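Local atomic coordinates of succinate-semialdehyde dehydrogenase (Synechococcus, PDB entry 3VZ3), a protein that probably catalyses the NADP-dependent oxidation of succinic semialdehyde to succinate, as a member of the aldehyde dehydrogenase family. Residues 129-134 with 154-159; 204-209 with 227-232; 314-319 with 363-368. The protein carries 1 engineered substitution. All coordinates share one frame; numbering follows the deposited sequence.

Contact 1 of 3, residues 129-134 with 154-159; sequences AVMPWN and AVLKHA. With NAP (NADP nicotinamide-adenine-dinucleotide phosphate), chain D.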
loop_
_atom_site.group_PDB
_atom_site.type_symbol
_atom_site.label_atom_id
_atom_site.label_comp_id
_atom_site.label_asym_id
_atom_site.label_seq_id
_atom_site.Cartn_x
_atom_site.Cartn_y
_atom_site.Cartn_z
ATOM N N ALA A 129 7.776 12.456 -3.700
ATOM C CA ALA A 129 6.905 12.356 -4.883
ATOM C C ALA A 129 7.742 12.452 -6.156
ATOM O O ALA A 129 8.538 13.381 -6.317
ATOM C CB ALA A 129 5.863 13.460 -4.875
ATOM N N VAL A 130 7.552 11.494 -7.058
ATOM C CA VAL A 130 8.240 11.503 -8.346
ATOM C C VAL A 130 7.148 11.691 -9.379
ATOM O O VAL A 130 6.189 10.921 -9.406
ATOM C CB VAL A 130 9.005 10.183 -8.594
ATOM C CG1 VAL A 130 9.612 10.145 -10.010
ATOM C CG2 VAL A 130 10.090 9.988 -7.533
ATOM N N MET A 131 7.263 12.731 -10.203
ATOM C CA MET A 131 6.134 13.147 -11.045
ATOM C C MET A 131 6.536 13.278 -12.518
ATOM O O MET A 131 7.715 13.454 -12.821
ATOM C CB MET A 131 5.521 14.457 -10.521
ATOM C CG MET A 131 4.823 14.326 -9.151
ATOM S SD MET A 131 3.298 13.380 -9.280
ATOM C CE MET A 131 3.245 12.533 -7.683
ATOM N N PRO A 132 5.556 13.128 -13.435
ATOM C CA PRO A 132 5.784 13.136 -14.874
ATOM C C PRO A 132 5.493 14.497 -15.525
ATOM O O PRO A 132 4.831 15.361 -14.922
ATOM C CB PRO A 132 4.759 12.107 -15.358
ATOM C CG PRO A 132 3.549 12.427 -14.494
ATOM C CD PRO A 132 4.139 12.847 -13.123
ATOM N N TRP A 133 5.952 14.665 -16.759
ATOM C CA TRP A 133 5.827 15.938 -17.471
ATOM C C TRP A 133 4.443 16.233 -18.062
ATOM O O TRP A 133 4.189 17.371 -18.455
ATOM C CB TRP A 133 6.910 16.067 -18.573
ATOM C CG TRP A 133 6.933 14.868 -19.451
ATOM C CD1 TRP A 133 7.787 13.802 -19.357
ATOM C CD2 TRP A 133 6.007 14.549 -20.510
ATOM N NE1 TRP A 133 7.465 12.855 -20.304
ATOM C CE2 TRP A 133 6.372 13.281 -21.012
ATOM C CE3 TRP A 133 4.907 15.212 -21.080
ATOM C CZ2 TRP A 133 5.686 12.668 -22.076
ATOM C CZ3 TRP A 133 4.211 14.594 -22.128
ATOM C CH2 TRP A 133 4.603 13.331 -22.607
ATOM N N ASN A 134 3.564 15.225 -18.142
ATOM C CA ASN A 134 2.346 15.369 -18.962
ATOM C C ASN A 134 1.240 16.246 -18.371
ATOM O O ASN A 134 0.532 16.933 -19.113
ATOM C CB ASN A 134 1.810 14.016 -19.457
ATOM C CG ASN A 134 1.190 13.177 -18.354
ATOM O OD1 ASN A 134 1.631 13.200 -17.204
ATOM N ND2 ASN A 134 0.167 12.396 -18.714
ATOM N N ALA A 154 6.966 17.328 2.033
ATOM C CA ALA A 154 7.174 16.629 0.766
ATOM C C ALA A 154 8.407 17.135 0.068
ATOM O O ALA A 154 8.723 18.326 0.130
ATOM C CB ALA A 154 5.980 16.801 -0.154
ATOM N N VAL A 155 9.083 16.221 -0.613
ATOM C CA VAL A 155 10.132 16.588 -1.551
ATOM C C VAL A 155 9.708 16.048 -2.914
ATOM O O VAL A 155 9.228 14.914 -3.024
ATOM C CB VAL A 155 11.550 16.081 -1.137
ATOM C CG1 VAL A 155 12.073 16.845 0.090
ATOM C CG2 VAL A 155 11.587 14.571 -0.891
ATOM N N LEU A 156 9.830 16.898 -3.929
ATOM C CA LEU A 156 9.365 16.587 -5.266
ATOM C C LEU A 156 10.546 16.403 -6.210
ATOM O O LEU A 156 11.407 17.278 -6.327
ATOM C CB LEU A 156 8.471 17.720 -5.784
ATOM C CG LEU A 156 8.144 17.697 -7.285
ATOM C CD1 LEU A 156 7.211 16.520 -7.689
ATOM C CD2 LEU A 156 7.562 19.042 -7.735
ATOM N N LYS A 157 10.592 15.239 -6.855
ATOM C CA LYS A 157 11.465 15.063 -8.015
ATOM C C LYS A 157 10.531 15.102 -9.219
ATOM O O LYS A 157 9.815 14.141 -9.486
ATOM C CB LYS A 157 12.255 13.739 -7.944
ATOM C CG LYS A 157 13.212 13.485 -9.131
ATOM C CD LYS A 157 12.563 12.693 -10.268
ATOM C CE LYS A 157 13.569 12.396 -11.398
ATOM N NZ LYS A 157 13.851 13.603 -12.215
ATOM N N HIS A 158 10.537 16.217 -9.940
ATOM C CA HIS A 158 9.739 16.314 -11.149
ATOM C C HIS A 158 10.513 15.799 -12.359
ATOM O O HIS A 158 11.735 15.566 -12.290
ATOM C CB HIS A 158 9.329 17.768 -11.399
ATOM C CG HIS A 158 7.918 17.922 -11.892
ATOM N ND1 HIS A 158 7.289 16.985 -12.683
ATOM C CD2 HIS A 158 7.019 18.917 -11.701
ATOM C CE1 HIS A 158 6.064 17.399 -12.962
ATOM N NE2 HIS A 158 5.873 18.564 -12.368
ATOM N N ALA A 159 9.810 15.640 -13.477
ATOM C CA ALA A 159 10.468 15.267 -14.736
ATOM C C ALA A 159 11.524 16.320 -15.118
ATOM O O ALA A 159 11.345 17.520 -14.877
ATOM C CB ALA A 159 9.410 15.090 -15.849
HETATM P PA NAP D . 8.617 8.443 -16.840
HETATM O O1A NAP D . 9.771 8.306 -17.767
HETATM O O2A NAP D . 8.321 7.237 -16.033
HETATM O O5B NAP D . 8.888 9.728 -15.894
HETATM C C5B NAP D . 8.103 9.991 -14.747
HETATM C C4B NAP D . 9.048 10.451 -13.636
HETATM O O4B NAP D . 9.883 9.368 -13.234
HETATM C C3B NAP D . 9.998 11.558 -14.070
HETATM O O3B NAP D . 10.169 12.402 -12.951
HETATM C C2B NAP D . 11.289 10.821 -14.408
HETATM O O2B NAP D . 12.448 11.600 -14.240
HETATM C C1B NAP D . 11.252 9.723 -13.365
HETATM N N9A NAP D . 12.013 8.492 -13.660
HETATM C C8A NAP D . 12.263 7.873 -14.864
HETATM N N7A NAP D . 12.987 6.743 -14.612
HETATM C C5A NAP D . 13.185 6.643 -13.271
HETATM C C6A NAP D . 13.837 5.710 -12.466
HETATM N N6A NAP D . 14.434 4.645 -13.006
HETATM N N1A NAP D . 13.863 5.894 -11.094
HETATM C C2A NAP D . 13.245 6.991 -10.511
HETATM N N3A NAP D . 12.600 7.916 -11.316
HETATM C C4A NAP D . 12.572 7.736 -12.668
HETATM O O3 NAP D . 7.255 8.836 -17.601
HETATM P PN NAP D . 6.961 9.360 -19.093
HETATM O O1N NAP D . 8.042 10.285 -19.499
HETATM O O2N NAP D . 6.671 8.175 -19.949
HETATM O O5D NAP D . 5.596 10.159 -18.767
HETATM C C5D NAP D . 4.352 9.651 -19.213
HETATM C C4D NAP D . 3.859 8.467 -18.389
HETATM O O4D NAP D . 3.169 8.935 -17.257
HETATM C C3D NAP D . 2.847 7.610 -19.142
HETATM O O3D NAP D . 3.443 6.491 -19.758
HETATM C C2D NAP D . 1.902 7.132 -18.073
HETATM O O2D NAP D . 2.333 5.832 -17.764
HETATM C C1D NAP D . 2.197 7.984 -16.856
HETATM N N1N NAP D . 1.053 8.665 -16.209
HETATM C C2N NAP D . 0.204 8.010 -15.340
HETATM C C3N NAP D . -0.854 8.709 -14.743
HETATM C C7N NAP D . -1.788 8.106 -13.725
HETATM O O7N NAP D . -2.485 8.984 -12.858
HETATM N N7N NAP D . -1.958 6.784 -13.652
HETATM C C4N NAP D . -1.012 10.060 -15.014
HETATM C C5N NAP D . -0.128 10.714 -15.865
HETATM C C6N NAP D . 0.908 10.006 -16.454
HETATM P P2B NAP D . 13.323 12.133 -15.498
HETATM O O1X NAP D . 14.518 12.847 -14.916
HETATM O O2X NAP D . 12.476 13.056 -16.334
HETATM O O3X NAP D . 13.719 10.916 -16.323
#
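A129 and V130 pair in parallel with L156 and K157 in a beta-alpha-beta unit of the cofactor-binding domain, where the strand ends open onto NADP. A129 uses both backbone polar atoms, its N donating to V155 O (2.9 Å) and its O accepting from K157 N (2.8 Å); M131 N then bonds to K157 O. Just past the strand, the M131 side chain crosses that of L156 at roughly a right angle, its CG 3.6 Å from L156 CD1. K157 turns to the cofactor: CG stands anti to its backbone N (chi1 -179°), a bend at chi2 (-92°) carries CD past V130 CG1, and NZ ends 2.9 Å from phosphate oxygen O1X, with a weak bond to O2B. The same NZ donates to H158 O at 2.9 Å and to I188 O, so carbonyls hold the ammonium against the 2'-phosphate, consistent with a preference for NADP. A methionine in its place would probably leave that phosphate without this positive mate and the carbonyls of H158 and I188 without their donor. The adenosine ribose is held too, its O3B donating to M131 O (2.7 Å). W133 packs CB on A159 CB, and its ring edge directs NE1 to pyrophosphate oxygen O1N at 2.8 Å. The edge of the H158 ring faces M131 O and P132 O; ND1 accepts from A159 N, while NE2 bonds to P136 O. Helix 138-149 packs with F143 on A129 and V140 on H158, strand 183-185 flanks 154-157, and strand 202-208 lies on the other side of 129-130.

Contact 2 of 3, residues 204-209 with 227-232; sequences AATLTG and PTLLEL. With NAP (NADP nicotinamide-adenine-dinucleotide phosphate), chain D.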
loop_
_atom_site.group_PDB
_atom_site.type_symbol
_atom_site.label_atom_id
_atom_site.label_comp_id
_atom_site.label_asym_id
_atom_site.label_seq_id
_atom_site.Cartn_x
_atom_site.Cartn_y
_atom_site.Cartn_z
ATOM N N ALA A 204 8.028 7.450 2.989
ATOM C CA ALA A 204 7.119 6.895 1.981
ATOM C C ALA A 204 7.361 7.576 0.660
ATOM O O ALA A 204 8.018 8.611 0.597
ATOM C CB ALA A 204 5.666 7.078 2.407
ATOM N N ALA A 205 6.815 6.997 -0.402
ATOM C CA ALA A 205 7.024 7.560 -1.734
ATOM C C ALA A 205 5.842 7.295 -2.649
ATOM O O ALA A 205 5.186 6.256 -2.573
ATOM C CB ALA A 205 8.289 6.988 -2.338
ATOM N N THR A 206 5.597 8.246 -3.541
ATOM C CA THR A 206 4.560 8.104 -4.560
ATOM C C THR A 206 5.177 8.396 -5.918
ATOM O O THR A 206 6.044 9.259 -6.021
ATOM C CB THR A 206 3.342 9.017 -4.240
ATOM O OG1 THR A 206 2.240 8.681 -5.088
ATOM C CG2 THR A 206 3.654 10.530 -4.348
ATOM N N LEU A 207 4.741 7.677 -6.952
ATOM C CA LEU A 207 5.226 7.971 -8.291
ATOM C C LEU A 207 4.079 7.905 -9.286
ATOM O O LEU A 207 3.300 6.948 -9.292
ATOM C CB LEU A 207 6.358 7.015 -8.719
ATOM C CG LEU A 207 7.023 7.231 -10.101
ATOM C CD1 LEU A 207 8.495 6.859 -10.078
ATOM C CD2 LEU A 207 6.308 6.474 -11.247
ATOM N N THR A 208 3.998 8.933 -10.122
ATOM C CA THR A 208 3.135 8.921 -11.297
ATOM C C THR A 208 4.045 8.968 -12.521
ATOM O O THR A 208 4.949 9.805 -12.590
ATOM C CB THR A 208 2.180 10.113 -11.292
ATOM O OG1 THR A 208 1.354 10.026 -10.126
ATOM C CG2 THR A 208 1.276 10.049 -12.496
ATOM N N GLY A 209 3.834 8.052 -13.458
ATOM C CA GLY A 209 4.758 7.918 -14.579
ATOM C C GLY A 209 4.617 6.569 -15.256
ATOM O O GLY A 209 3.533 6.011 -15.313
ATOM N N PRO A 227 6.102 2.360 2.481
ATOM C CA PRO A 227 4.900 2.219 1.646
ATOM C C PRO A 227 4.949 3.113 0.412
ATOM O O PRO A 227 5.595 4.165 0.424
ATOM C CB PRO A 227 3.777 2.645 2.586
ATOM C CG PRO A 227 4.430 3.634 3.528
ATOM C CD PRO A 227 5.820 3.085 3.738
ATOM N N THR A 228 4.284 2.664 -0.649
ATOM C CA THR A 228 4.264 3.373 -1.931
ATOM C C THR A 228 2.855 3.439 -2.519
ATOM O O THR A 228 1.941 2.722 -2.091
ATOM C CB THR A 228 5.173 2.705 -3.003
ATOM O OG1 THR A 228 4.889 1.302 -3.074
ATOM C CG2 THR A 228 6.646 2.919 -2.683
ATOM N N LEU A 229 2.702 4.326 -3.496
ATOM C CA LEU A 229 1.514 4.410 -4.325
ATOM C C LEU A 229 2.040 4.634 -5.734
ATOM O O LEU A 229 2.921 5.469 -5.940
ATOM C CB LEU A 229 0.614 5.579 -3.915
ATOM C CG LEU A 229 -0.712 5.774 -4.681
ATOM C CD1 LEU A 229 -1.753 6.428 -3.792
ATOM C CD2 LEU A 229 -0.507 6.617 -5.935
ATOM N N LEU A 230 1.484 3.907 -6.693
ATOM C CA LEU A 230 1.943 4.039 -8.068
ATOM C C LEU A 230 0.770 4.294 -8.990
ATOM O O LEU A 230 -0.198 3.531 -8.997
ATOM C CB LEU A 230 2.646 2.769 -8.527
ATOM C CG LEU A 230 3.921 2.330 -7.819
ATOM C CD1 LEU A 230 4.402 1.034 -8.410
ATOM C CD2 LEU A 230 4.993 3.414 -7.953
ATOM N N GLU A 231 0.901 5.335 -9.803
ATOM C CA GLU A 231 -0.092 5.665 -10.821
ATOM C C GLU A 231 0.648 5.600 -12.158
ATOM O O GLU A 231 1.417 6.505 -12.485
ATOM C CB GLU A 231 -0.638 7.074 -10.588
ATOM C CG GLU A 231 -1.401 7.296 -9.249
ATOM C CD GLU A 231 -2.908 7.034 -9.314
ATOM O OE1 GLU A 231 -3.467 6.775 -10.415
ATOM O OE2 GLU A 231 -3.539 7.095 -8.233
ATOM N N LEU A 232 0.441 4.525 -12.919
ATOM C CA LEU A 232 1.240 4.329 -14.117
ATOM C C LEU A 232 0.428 4.462 -15.414
ATOM O O LEU A 232 -0.606 5.146 -15.443
ATOM C CB LEU A 232 2.037 3.020 -14.049
ATOM C CG LEU A 232 2.780 2.774 -12.710
ATOM C CD1 LEU A 232 3.465 1.407 -12.713
ATOM C CD2 LEU A 232 3.774 3.903 -12.412
HETATM P PA NAP D . 8.617 8.443 -16.840
HETATM O O1A NAP D . 9.771 8.306 -17.767
HETATM O O2A NAP D . 8.321 7.237 -16.033
HETATM O O5B NAP D . 8.888 9.728 -15.894
HETATM C C5B NAP D . 8.103 9.991 -14.747
HETATM C C4B NAP D . 9.048 10.451 -13.636
HETATM O O4B NAP D . 9.883 9.368 -13.234
HETATM C C3B NAP D . 9.998 11.558 -14.070
HETATM O O3B NAP D . 10.169 12.402 -12.951
HETATM C C2B NAP D . 11.289 10.821 -14.408
HETATM O O2B NAP D . 12.448 11.600 -14.240
HETATM C C1B NAP D . 11.252 9.723 -13.365
HETATM N N9A NAP D . 12.013 8.492 -13.660
HETATM C C8A NAP D . 12.263 7.873 -14.864
HETATM N N7A NAP D . 12.987 6.743 -14.612
HETATM C C5A NAP D . 13.185 6.643 -13.271
HETATM C C6A NAP D . 13.837 5.710 -12.466
HETATM N N6A NAP D . 14.434 4.645 -13.006
HETATM N N1A NAP D . 13.863 5.894 -11.094
HETATM C C2A NAP D . 13.245 6.991 -10.511
HETATM N N3A NAP D . 12.600 7.916 -11.316
HETATM C C4A NAP D . 12.572 7.736 -12.668
HETATM O O3 NAP D . 7.255 8.836 -17.601
HETATM P PN NAP D . 6.961 9.360 -19.093
HETATM O O1N NAP D . 8.042 10.285 -19.499
HETATM O O2N NAP D . 6.671 8.175 -19.949
HETATM O O5D NAP D . 5.596 10.159 -18.767
HETATM C C5D NAP D . 4.352 9.651 -19.213
HETATM C C4D NAP D . 3.859 8.467 -18.389
HETATM O O4D NAP D . 3.169 8.935 -17.257
HETATM C C3D NAP D . 2.847 7.610 -19.142
HETATM O O3D NAP D . 3.443 6.491 -19.758
HETATM C C2D NAP D . 1.902 7.132 -18.073
HETATM O O2D NAP D . 2.333 5.832 -17.764
HETATM C C1D NAP D . 2.197 7.984 -16.856
HETATM N N1N NAP D . 1.053 8.665 -16.209
HETATM C C2N NAP D . 0.204 8.010 -15.340
HETATM C C3N NAP D . -0.854 8.709 -14.743
HETATM C C7N NAP D . -1.788 8.106 -13.725
HETATM O O7N NAP D . -2.485 8.984 -12.858
HETATM N N7N NAP D . -1.958 6.784 -13.652
HETATM C C4N NAP D . -1.012 10.060 -15.014
HETATM C C5N NAP D . -0.128 10.714 -15.865
HETATM C C6N NAP D . 0.908 10.006 -16.454
HETATM P P2B NAP D . 13.323 12.133 -15.498
HETATM O O1X NAP D . 14.518 12.847 -14.916
HETATM O O2X NAP D . 12.476 13.056 -16.334
HETATM O O3X NAP D . 13.719 10.916 -16.323
#
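Strands 204-208 and 228-231 run almost exactly parallel, their axes approaching to 4.9 Å with 5° between their directions, paired from A205 with T228 to T208 with E231. A ladder of five backbone hydrogen bonds joins them, among them E231 N to L207 O (2.9 Å) and G209 N to E231 O (3.0 Å). On the face of A205, L207, T228 and L230, L207 CB rests 3.9 Å from L230 CD2, and farther along L207 CD2 meets L232 CD2 with the two side chains crossing near a right angle; helix 211-223 covers this side through A213 and A218. The other face carries T206, L229, T208 and E231. T206 lies alongside L229, its OG1 3.5 Å from CD2, and T208 lies alongside E231 in the same way. With OG1 beside its own N and against E231 CB, T208 sends CG2 anti to the N (chi1 -61° for OG1), which places the methyl 3.4 Å from NADP C3N. E231 CB lies near the carboxamide of the nicotinamide. L232 O then receives carboxamide N7N in a nearly straight 2.8 Å bond (N-H...O angle 177°). G209 comes so close to the cofactor that a CB would collide with C5B, and its backbone angles would also press one against the carbonyl O of T208. I225 of the second subunit packs on L230 and L232. The chemistry thus divides: apolar packing and backbone bonds fix the strands, while at their C-terminal ends a methyl and a carbonyl probably help to position the nicotinamide, the latter by fixing the rotation of its carboxamide.

Contact 3 of 3, residues 314-319 with 363-368; sequences QDISRQ and LFAPVA. With NAP (NADP nicotinamide-adenine-dinucleotide phosphate), chain D.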
loop_
_atom_site.group_PDB
_atom_site.type_symbol
_atom_site.label_atom_id
_atom_site.label_comp_id
_atom_site.label_asym_id
_atom_site.label_seq_id
_atom_site.Cartn_x
_atom_site.Cartn_y
_atom_site.Cartn_z
ATOM N N GLN A 314 9.915 9.849 -31.343
ATOM C CA GLN A 314 10.601 8.709 -31.947
ATOM C C GLN A 314 9.903 7.404 -31.596
ATOM O O GLN A 314 9.806 6.495 -32.442
ATOM C CB GLN A 314 12.062 8.662 -31.489
ATOM C CG GLN A 314 12.958 9.687 -32.150
ATOM C CD GLN A 314 14.280 9.850 -31.397
ATOM O OE1 GLN A 314 14.461 9.300 -30.305
ATOM N NE2 GLN A 314 15.198 10.612 -31.974
ATOM N N ASP A 315 9.435 7.328 -30.348
ATOM C CA ASP A 315 8.694 6.168 -29.839
ATOM C C ASP A 315 7.453 5.884 -30.668
ATOM O O ASP A 315 7.302 4.790 -31.185
ATOM C CB ASP A 315 8.303 6.345 -28.377
ATOM C CG ASP A 315 9.468 6.114 -27.427
ATOM O OD1 ASP A 315 10.503 5.555 -27.861
ATOM O OD2 ASP A 315 9.346 6.489 -26.242
ATOM N N ILE A 316 6.566 6.867 -30.797
ATOM C CA ILE A 316 5.320 6.617 -31.514
ATOM C C ILE A 316 5.587 6.332 -32.990
ATOM O O ILE A 316 4.950 5.454 -33.599
ATOM C CB ILE A 316 4.263 7.753 -31.316
ATOM C CG1 ILE A 316 2.930 7.334 -31.947
ATOM C CG2 ILE A 316 4.735 9.088 -31.873
ATOM C CD1 ILE A 316 2.260 6.156 -31.231
ATOM N N SER A 317 6.560 7.049 -33.549
ATOM C CA SER A 317 6.882 6.892 -34.968
ATOM C C SER A 317 7.267 5.448 -35.235
ATOM O O SER A 317 6.830 4.855 -36.222
ATOM C CB SER A 317 8.017 7.840 -35.364
ATOM O OG SER A 317 7.564 9.179 -35.303
ATOM N N ARG A 318 8.062 4.894 -34.321
ATOM C CA ARG A 318 8.588 3.530 -34.445
ATOM C C ARG A 318 7.456 2.523 -34.277
ATOM O O ARG A 318 7.336 1.575 -35.065
ATOM C CB ARG A 318 9.668 3.288 -33.383
ATOM C CG ARG A 318 10.341 1.921 -33.483
ATOM C CD ARG A 318 11.144 1.581 -32.223
ATOM N NE ARG A 318 10.264 1.437 -31.064
ATOM C CZ ARG A 318 10.226 2.275 -30.028
ATOM N NH1 ARG A 318 11.043 3.324 -29.968
ATOM N NH2 ARG A 318 9.375 2.058 -29.037
ATOM N N GLN A 319 6.628 2.748 -33.252
ATOM C CA GLN A 319 5.499 1.866 -32.919
ATOM C C GLN A 319 4.527 1.756 -34.091
ATOM O O GLN A 319 4.146 0.650 -34.509
ATOM C CB GLN A 319 4.755 2.391 -31.689
ATOM C CG GLN A 319 5.436 2.144 -30.343
ATOM C CD GLN A 319 4.708 2.890 -29.227
ATOM O OE1 GLN A 319 4.306 4.047 -29.395
ATOM N NE2 GLN A 319 4.506 2.218 -28.091
ATOM N N LEU A 363 0.108 3.815 -26.471
ATOM C CA LEU A 363 0.346 4.819 -27.514
ATOM C C LEU A 363 0.183 6.219 -26.928
ATOM O O LEU A 363 -0.927 6.718 -26.789
ATOM C CB LEU A 363 -0.582 4.586 -28.717
ATOM C CG LEU A 363 -0.455 3.222 -29.431
ATOM C CD1 LEU A 363 -1.191 3.252 -30.764
ATOM C CD2 LEU A 363 1.005 2.803 -29.657
ATOM N N PHE A 364 1.304 6.843 -26.593
ATOM C CA PHE A 364 1.313 8.139 -25.911
ATOM C C PHE A 364 1.458 9.269 -26.943
ATOM O O PHE A 364 2.497 9.938 -27.040
ATOM C CB PHE A 364 2.447 8.162 -24.872
ATOM C CG PHE A 364 2.076 8.811 -23.583
ATOM C CD1 PHE A 364 1.009 8.329 -22.828
ATOM C CD2 PHE A 364 2.802 9.902 -23.105
ATOM C CE1 PHE A 364 0.664 8.925 -21.603
ATOM C CE2 PHE A 364 2.472 10.508 -21.899
ATOM C CZ PHE A 364 1.408 10.028 -21.138
ATOM N N ALA A 365 0.385 9.452 -27.705
ATOM C CA ALA A 365 0.314 10.334 -28.863
ATOM C C ALA A 365 -1.099 10.166 -29.416
ATOM O O ALA A 365 -1.810 9.241 -29.010
ATOM C CB ALA A 365 1.374 9.926 -29.924
ATOM N N PRO A 366 -1.534 11.066 -30.315
ATOM C CA PRO A 366 -2.932 11.049 -30.754
ATOM C C PRO A 366 -3.218 9.976 -31.816
ATOM O O PRO A 366 -3.593 10.291 -32.963
ATOM C CB PRO A 366 -3.125 12.470 -31.291
ATOM C CG PRO A 366 -1.795 12.807 -31.882
ATOM C CD PRO A 366 -0.787 12.190 -30.911
ATOM N N VAL A 367 -3.045 8.716 -31.416
ATOM C CA VAL A 367 -3.096 7.584 -32.343
ATOM C C VAL A 367 -4.119 6.575 -31.816
ATOM O O VAL A 367 -3.892 5.910 -30.796
ATOM C CB VAL A 367 -1.715 6.877 -32.505
ATOM C CG1 VAL A 367 -1.797 5.705 -33.509
ATOM C CG2 VAL A 367 -0.630 7.876 -32.925
ATOM N N ALA A 368 -5.244 6.492 -32.517
ATOM C CA ALA A 368 -6.326 5.587 -32.147
ATOM C C ALA A 368 -6.134 4.223 -32.805
ATOM O O ALA A 368 -5.912 4.135 -34.027
ATOM C CB ALA A 368 -7.689 6.189 -32.579
HETATM P PA NAP D . 8.617 8.443 -16.840
HETATM O O1A NAP D . 9.771 8.306 -17.767
HETATM O O2A NAP D . 8.321 7.237 -16.033
HETATM O O5B NAP D . 8.888 9.728 -15.894
HETATM C C5B NAP D . 8.103 9.991 -14.747
HETATM C C4B NAP D . 9.048 10.451 -13.636
HETATM O O4B NAP D . 9.883 9.368 -13.234
HETATM C C3B NAP D . 9.998 11.558 -14.070
HETATM O O3B NAP D . 10.169 12.402 -12.951
HETATM C C2B NAP D . 11.289 10.821 -14.408
HETATM O O2B NAP D . 12.448 11.600 -14.240
HETATM C C1B NAP D . 11.252 9.723 -13.365
HETATM N N9A NAP D . 12.013 8.492 -13.660
HETATM C C8A NAP D . 12.263 7.873 -14.864
HETATM N N7A NAP D . 12.987 6.743 -14.612
HETATM C C5A NAP D . 13.185 6.643 -13.271
HETATM C C6A NAP D . 13.837 5.710 -12.466
HETATM N N6A NAP D . 14.434 4.645 -13.006
HETATM N N1A NAP D . 13.863 5.894 -11.094
HETATM C C2A NAP D . 13.245 6.991 -10.511
HETATM N N3A NAP D . 12.600 7.916 -11.316
HETATM C C4A NAP D . 12.572 7.736 -12.668
HETATM O O3 NAP D . 7.255 8.836 -17.601
HETATM P PN NAP D . 6.961 9.360 -19.093
HETATM O O1N NAP D . 8.042 10.285 -19.499
HETATM O O2N NAP D . 6.671 8.175 -19.949
HETATM O O5D NAP D . 5.596 10.159 -18.767
HETATM C C5D NAP D . 4.352 9.651 -19.213
HETATM C C4D NAP D . 3.859 8.467 -18.389
HETATM O O4D NAP D . 3.169 8.935 -17.257
HETATM C C3D NAP D . 2.847 7.610 -19.142
HETATM O O3D NAP D . 3.443 6.491 -19.758
HETATM C C2D NAP D . 1.902 7.132 -18.073
HETATM O O2D NAP D . 2.333 5.832 -17.764
HETATM C C1D NAP D . 2.197 7.984 -16.856
HETATM N N1N NAP D . 1.053 8.665 -16.209
HETATM C C2N NAP D . 0.204 8.010 -15.340
HETATM C C3N NAP D . -0.854 8.709 -14.743
HETATM C C7N NAP D . -1.788 8.106 -13.725
HETATM O O7N NAP D . -2.485 8.984 -12.858
HETATM N N7N NAP D . -1.958 6.784 -13.652
HETATM C C4N NAP D . -1.012 10.060 -15.014
HETATM C C5N NAP D . -0.128 10.714 -15.865
HETATM C C6N NAP D . 0.908 10.006 -16.454
HETATM P P2B NAP D . 13.323 12.133 -15.498
HETATM O O1X NAP D . 14.518 12.847 -14.916
HETATM O O2X NAP D . 12.476 13.056 -16.334
HETATM O O3X NAP D . 13.719 10.916 -16.323
HETATM O O HOH W 1 3.816 5.943 -27.492
#
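Q319 NE2 is gripped by two acceptors, E361 OE1 and E362 O, immediately before L363, and the same amide lies against L363 CD2, with OE1 3.5 Å from that methyl. Q319 and L363 slide past each other in opposite directions, the glutamine chain running extended beyond CG. A water sits 2.7 Å from Q319 OE1 and accepts a hydrogen bond from F364 N at 2.8 Å, so it lies between that amide oxygen and the loop. The apolar centre is I316. Its CG1 branch stands anti to the backbone N (chi1 -173°), which sends it off helix 310-326 into the bend of 363-368: CG1 meets A365 CB at 3.6 Å and V367 CG2 at 3.7 Å, while CD1 reaches L363 CD2. I316 crosses L363 at about a right angle and runs past V367 in the opposite direction, so one isoleucine packs among L363, A365 and V367. The bend itself holds two inverse gamma turns, centred on F364 and P366; the second is closed by V367 N to A365 O. R257 donates to both L363 O and V367 O, tying the two ends together. F364 lays one ring face over the nicotinamide ribose, its CZ 3.4 Å from NADP C3D. E362, which bonds NADP through OE1, and the Leu-Phe-Ala-Pro after it resemble the Glu-x-Phe-Gly-Pro element of aldehyde dehydrogenases, with alanine in the glycine position: a ribose-binding loop that leads straight into strand 367-373 of the catalytic domain.

Contacts 1 and 2 are adjoining parts of one sheet, centres 10 Å apart: V130 N approaches T206 O at 2.9 Å and V130 O approaches T208 N at 3.0 Å, probable hydrogen bonds joining strands 116-130 and 202-208. Contact 3 lies about 23 Å, centre to centre, from contact 1 and 25 Å from contact 2, on the other domain's sheet, yet F364 CE2 touches W133 CH2 at 3.6 Å. NADP spans all three: contact 1 serves the 2'-phosphate and pyrophosphate, contact 2 the nicotinamide, contact 3 its ribose. N134, which packs on F364, also bonds 4-oxobutanoic acid, bringing cofactor and substrate together between the domains.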